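Local coordinates for protein putative gamma-glutamylcyclotransferase YkqA (Bacillus subtilis, PDB 2QIK) that is a putative gamma-glutamylcyclotransferase that probably releases gamma-glutamyl groups by cyclising them, at residues 82-87 with 91-96; 253-258 with 262-267. One frame throughout, in Å; residues are numbered along the deposited sequence. Where two conformers were deposited one is given.

How the interactions relate
Interaction 1 belongs to the N-terminal AIG2-like region and interaction 2 to the C-terminal one, on opposite sides of the chain's centre. Their centres are 36 Å apart and their nearest atoms about 20 Å apart. They share no secondary-structure element. Interaction 1 joins two neighbouring strands by main-chain hydrogen bonds, with mainly apolar side chains on both faces of the sheet. One face is largely exposed; the other is more buried and lies near Tyr-8, which probably binds substrate. Interaction 2 is a much smaller helix-to-helix contact, buried where an alanine meets a threonine. It is held by van der Waals packing and lies far from the probable substrate site.

Interaction 1: 82-87 with 91-96; sequences TVFVET and IKIALI
Val-83 pairs with Ala-94, and Val-85 with Lys-92, in an antiparallel beta hairpin formed by strands 79-87 and 90-98. Each pair is closed by two backbone hydrogen bonds. The shortest runs from Val-85 N to Lys-92 O, at 2.7 Å and nearly straight (171° at the hydrogen). Strand 90-98 also bonds to strand 3-7, through Leu-95 with Leu-4 and Phe-6. This closes the sheet on itself, consistent with the small beta barrel of this family.

Phe-84 carries the more exposed face. Its CB lies near Ile-91 CG2. CG is anti to the carbonyl carbon (chi1 -73°), which lays the ring alongside Ile-93, both side chains pointing the same way. Ring atom CD1 meets Ile-91 CG2 at 4.0 Å and also approaches Ile-93 CG1. CE1 is 3.6 Å from Ile-93 CG1 and nearly as close to CD1 of the same residue. At the far end, Phe-84 CZ approaches Ile-93 CD1 at 4.2 Å. The ring thus follows Ile-93 along its length, while Ile-91 crosses it at about a right angle. The other branch of Ile-93, CG2, packs on Thr-82 CB. Glu-86 runs beside Ile-91, and its OE1 is in a salt bridge with Arg-32.

The opposite face is more buried. Val-85 packs there on Phe-6 and Val-60, and Ile-96 reaches Tyr-8, a residue that probably binds substrate. Val-85 CG2 meets Ala-94 CB at 4.0 Å, and Val-83 CG1 touches Ile-96 CG2 at 3.9 Å.

Interaction 2: 253-258 with 262-267; sequences RGAELY and EFTEKL
Ala-255 and Thr-264 meet without a flat group between them; the rings of both segments lie to the side. Over the centre of one face of the Tyr-258 ring sits CG of its own neighbour, Leu-257, 4.0 Å above the plane. Tyr-258 and Phe-263 both turn to the sheet strand 185-193.

The contact itself is small and joins two consecutive helices, 245-258 and 261-273, across a short turn. The CB methyl of Ala-255 points at Thr-264 and touches both of its branches. It is 3.5 Å from Thr-264 OG1 and 3.9 Å from Thr-264 CG2. This two-pronged fit follows from the threonine torsion (chi1 -65°), which places CG2 anti to the backbone N and OG1 beside it. That same rotation turns OG1 back toward the start of its helix, where it is hydrogen-bonded to O of Ser-260, the residue just before the helix. Ala-255 O lies 3.3 Å from Thr-264 OG1, but the pair is not a hydrogen bond. The buried hydroxyl is therefore satisfied at the start of its own helix, and toward Ala-255 it only packs. At the margin, Glu-256 CG comes within 4.3 Å of Thr-264 CG2. The carboxylate of Glu-256 goes further on, and its OE2 forms a salt bridge with Lys-268 of the second helix.

Both helices rest on sheet strands. Tyr-258 packs on Val-189 and Tyr-191, and Phe-263 on Thr-186 and Glu-187, all of strand 185-193. Leu-267 covers Thr-165 and Phe-167 of strand 164-171.

Interaction 1: 82-87 with 91-96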
# COMPACT_ATOMS: atom_id res chain seq x y z
N THR A 82 16.86 -16.11 5.46
CA THR A 82 15.41 -16.10 5.31
C THR A 82 14.76 -15.40 6.49
O THR A 82 15.34 -15.32 7.60
CB THR A 82 14.78 -17.46 5.12
OG1 THR A 82 15.13 -18.34 6.23
CG2 THR A 82 15.31 -18.15 3.91
N VAL A 83 13.55 -14.88 6.27
CA VAL A 83 12.71 -14.30 7.27
C VAL A 83 11.27 -14.76 7.08
O VAL A 83 10.88 -15.15 5.96
CB VAL A 83 12.76 -12.77 7.27
CG1 VAL A 83 14.10 -12.21 7.81
CG2 VAL A 83 12.51 -12.20 5.91
N PHE A 84 10.49 -14.68 8.12
CA PHE A 84 9.05 -14.80 8.03
C PHE A 84 8.45 -13.48 7.63
O PHE A 84 8.71 -12.46 8.25
CB PHE A 84 8.43 -15.20 9.37
CG PHE A 84 8.65 -16.62 9.77
CD1 PHE A 84 7.94 -17.59 9.24
CD2 PHE A 84 9.54 -16.92 10.76
CE1 PHE A 84 8.15 -18.93 9.65
CE2 PHE A 84 9.77 -18.24 11.12
CZ PHE A 84 9.12 -19.23 10.58
N VAL A 85 7.71 -13.51 6.53
CA VAL A 85 7.09 -12.33 5.92
C VAL A 85 5.56 -12.38 6.11
O VAL A 85 4.92 -13.37 5.72
CB VAL A 85 7.44 -12.26 4.45
CG1 VAL A 85 6.74 -11.07 3.78
CG2 VAL A 85 8.89 -12.17 4.24
N GLU A 86 4.99 -11.31 6.65
CA GLU A 86 3.56 -11.19 6.81
C GLU A 86 2.97 -10.57 5.53
O GLU A 86 3.48 -9.58 5.01
CB GLU A 86 3.25 -10.26 8.00
CG GLU A 86 3.67 -10.76 9.39
CD GLU A 86 3.66 -9.77 10.54
OE1 GLU A 86 2.89 -8.86 10.47
OE2 GLU A 86 4.34 -10.00 11.65
N THR A 87 1.92 -11.16 5.02
CA THR A 87 1.19 -10.71 3.83
C THR A 87 -0.27 -10.70 4.09
O THR A 87 -0.73 -11.19 5.13
CB THR A 87 1.48 -11.56 2.60
OG1 THR A 87 0.69 -12.78 2.61
CG2 THR A 87 3.00 -11.91 2.45
N ILE A 91 1.44 -15.90 6.30
CA ILE A 91 2.86 -15.76 6.59
C ILE A 91 3.62 -16.65 5.70
O ILE A 91 3.29 -17.83 5.60
CB ILE A 91 3.06 -15.90 8.13
CG1 ILE A 91 2.25 -14.68 8.73
CG2 ILE A 91 4.49 -15.78 8.46
CD1 ILE A 91 2.23 -14.49 10.20
N LYS A 92 4.71 -16.14 5.11
CA LYS A 92 5.53 -16.81 4.09
C LYS A 92 6.98 -16.79 4.54
O LYS A 92 7.42 -15.81 5.11
CB LYS A 92 5.42 -16.04 2.74
CG LYS A 92 4.03 -16.03 2.19
CD LYS A 92 4.02 -15.58 0.76
CE LYS A 92 2.56 -15.58 0.16
NZ LYS A 92 1.99 -16.93 -0.10
N ILE A 93 7.79 -17.74 4.15
CA ILE A 93 9.23 -17.68 4.40
C ILE A 93 9.90 -17.23 3.09
O ILE A 93 9.67 -17.78 2.04
CB ILE A 93 9.78 -19.03 4.89
CG1 ILE A 93 9.16 -19.42 6.22
CG2 ILE A 93 11.24 -19.02 4.97
CD1 ILE A 93 9.49 -20.77 6.74
N ALA A 94 10.77 -16.23 3.18
CA ALA A 94 11.44 -15.67 2.01
C ALA A 94 12.86 -15.30 2.30
O ALA A 94 13.21 -14.94 3.40
CB ALA A 94 10.64 -14.45 1.51
N LEU A 95 13.68 -15.30 1.24
CA LEU A 95 15.03 -14.80 1.30
C LEU A 95 15.01 -13.29 1.41
O LEU A 95 14.13 -12.60 0.90
CB LEU A 95 15.71 -15.12 -0.02
CG LEU A 95 16.08 -16.57 -0.20
CD1 LEU A 95 16.50 -16.85 -1.67
CD2 LEU A 95 17.25 -16.96 0.76
N ILE A 96 16.06 -12.77 2.01
CA ILE A 96 16.26 -11.30 2.12
C ILE A 96 17.76 -11.05 2.10
O ILE A 96 18.51 -11.80 2.72
CB ILE A 96 15.59 -10.72 3.36
CG1 ILE A 96 15.61 -9.19 3.35
CG2 ILE A 96 16.19 -11.28 4.63
CD1 ILE A 96 14.79 -8.57 4.53

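Interaction 2: 253-258 with 262-267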
# COMPACT_ATOMS: atom_id res chain seq x y z
N ARG A 253 -21.67 8.22 -1.82
CA ARG A 253 -21.72 9.45 -2.64
C ARG A 253 -20.51 9.49 -3.57
O ARG A 253 -20.63 9.82 -4.74
CB ARG A 253 -21.72 10.67 -1.73
CG ARG A 253 -22.99 11.10 -1.07
CD ARG A 253 -22.92 12.60 -0.64
NE ARG A 253 -21.84 12.84 0.33
CZ ARG A 253 -22.04 13.07 1.61
NH1 ARG A 253 -23.30 13.15 2.11
NH2 ARG A 253 -21.02 13.26 2.44
N GLY A 254 -19.32 9.14 -3.02
CA GLY A 254 -18.11 9.18 -3.85
C GLY A 254 -18.16 8.12 -4.92
O GLY A 254 -17.79 8.37 -6.07
N ALA A 255 -18.66 6.93 -4.61
CA ALA A 255 -18.74 5.87 -5.62
C ALA A 255 -19.73 6.23 -6.72
O ALA A 255 -19.46 6.03 -7.89
CB ALA A 255 -19.14 4.57 -4.99
N GLU A 256 -20.85 6.79 -6.35
CA GLU A 256 -21.86 7.23 -7.31
C GLU A 256 -21.29 8.29 -8.23
O GLU A 256 -21.58 8.30 -9.45
CB GLU A 256 -23.08 7.80 -6.51
CG GLU A 256 -23.91 6.75 -5.76
CD GLU A 256 -24.74 7.38 -4.63
OE1 GLU A 256 -24.76 8.67 -4.53
OE2 GLU A 256 -25.43 6.61 -3.89
N LEU A 257 -20.44 9.18 -7.69
CA LEU A 257 -19.88 10.22 -8.54
C LEU A 257 -18.86 9.68 -9.54
O LEU A 257 -18.83 10.11 -10.68
CB LEU A 257 -19.25 11.31 -7.68
CG LEU A 257 -18.58 12.59 -8.24
CD1 LEU A 257 -19.58 13.29 -9.13
CD2 LEU A 257 -18.11 13.45 -7.05
N TYR A 258 -18.01 8.77 -9.10
CA TYR A 258 -16.85 8.41 -9.90
C TYR A 258 -16.83 7.01 -10.51
O TYR A 258 -16.15 6.80 -11.51
CB TYR A 258 -15.60 8.56 -9.02
CG TYR A 258 -15.24 9.98 -8.58
CD1 TYR A 258 -14.74 10.89 -9.49
CD2 TYR A 258 -15.23 10.33 -7.25
CE1 TYR A 258 -14.38 12.14 -9.15
CE2 TYR A 258 -14.83 11.63 -6.85
CZ TYR A 258 -14.38 12.54 -7.81
OH TYR A 258 -13.95 13.83 -7.47
N GLU A 262 -21.85 -0.84 -11.97
CA GLU A 262 -21.84 -2.27 -11.58
C GLU A 262 -20.99 -2.37 -10.32
O GLU A 262 -21.36 -3.09 -9.39
CB GLU A 262 -21.27 -3.23 -12.64
CG GLU A 262 -21.18 -4.78 -12.27
CD GLU A 262 -22.52 -5.58 -12.11
OE1 GLU A 262 -22.57 -6.82 -11.63
OE2 GLU A 262 -23.58 -5.00 -12.51
N PHE A 263 -19.89 -1.65 -10.28
CA PHE A 263 -19.03 -1.75 -9.09
C PHE A 263 -19.67 -1.12 -7.90
O PHE A 263 -19.66 -1.70 -6.81
CB PHE A 263 -17.67 -1.11 -9.33
CG PHE A 263 -16.81 -1.17 -8.12
CD1 PHE A 263 -16.15 -2.34 -7.81
CD2 PHE A 263 -16.71 -0.08 -7.26
CE1 PHE A 263 -15.43 -2.43 -6.61
CE2 PHE A 263 -15.99 -0.21 -6.09
CZ PHE A 263 -15.36 -1.37 -5.79
N THR A 264 -20.30 0.04 -8.08
CA THR A 264 -20.96 0.71 -6.99
C THR A 264 -22.05 -0.11 -6.41
O THR A 264 -22.18 -0.23 -5.19
CB THR A 264 -21.49 2.07 -7.47
OG1 THR A 264 -20.39 2.90 -7.83
CG2 THR A 264 -22.32 2.76 -6.42
N GLU A 265 -22.78 -0.81 -7.28
CA GLU A 265 -23.82 -1.68 -6.77
C GLU A 265 -23.29 -2.84 -5.96
O GLU A 265 -23.85 -3.20 -4.90
CB GLU A 265 -24.61 -2.26 -7.96
CG GLU A 265 -25.58 -3.29 -7.48
CD GLU A 265 -26.34 -3.94 -8.62
OE1 GLU A 265 -27.52 -4.24 -8.33
OE2 GLU A 265 -25.85 -4.14 -9.74
N LYS A 266 -22.22 -3.47 -6.44
CA LYS A 266 -21.54 -4.51 -5.69
C LYS A 266 -21.04 -4.05 -4.34
O LYS A 266 -21.16 -4.78 -3.37
CB LYS A 266 -20.40 -5.03 -6.52
CG LYS A 266 -20.76 -6.09 -7.45
CD LYS A 266 -19.42 -6.84 -7.87
CE LYS A 266 -19.74 -7.82 -8.95
NZ LYS A 266 -18.57 -8.83 -9.23
N LEU A 267 -20.43 -2.87 -4.31
CA LEU A 267 -19.85 -2.34 -3.09
C LEU A 267 -20.96 -2.06 -2.05
O LEU A 267 -20.82 -2.39 -0.90
CB LEU A 267 -19.01 -1.08 -3.39
CG LEU A 267 -18.34 -0.41 -2.15
CD1 LEU A 267 -17.36 -1.27 -1.41
CD2 LEU A 267 -17.66 0.83 -2.61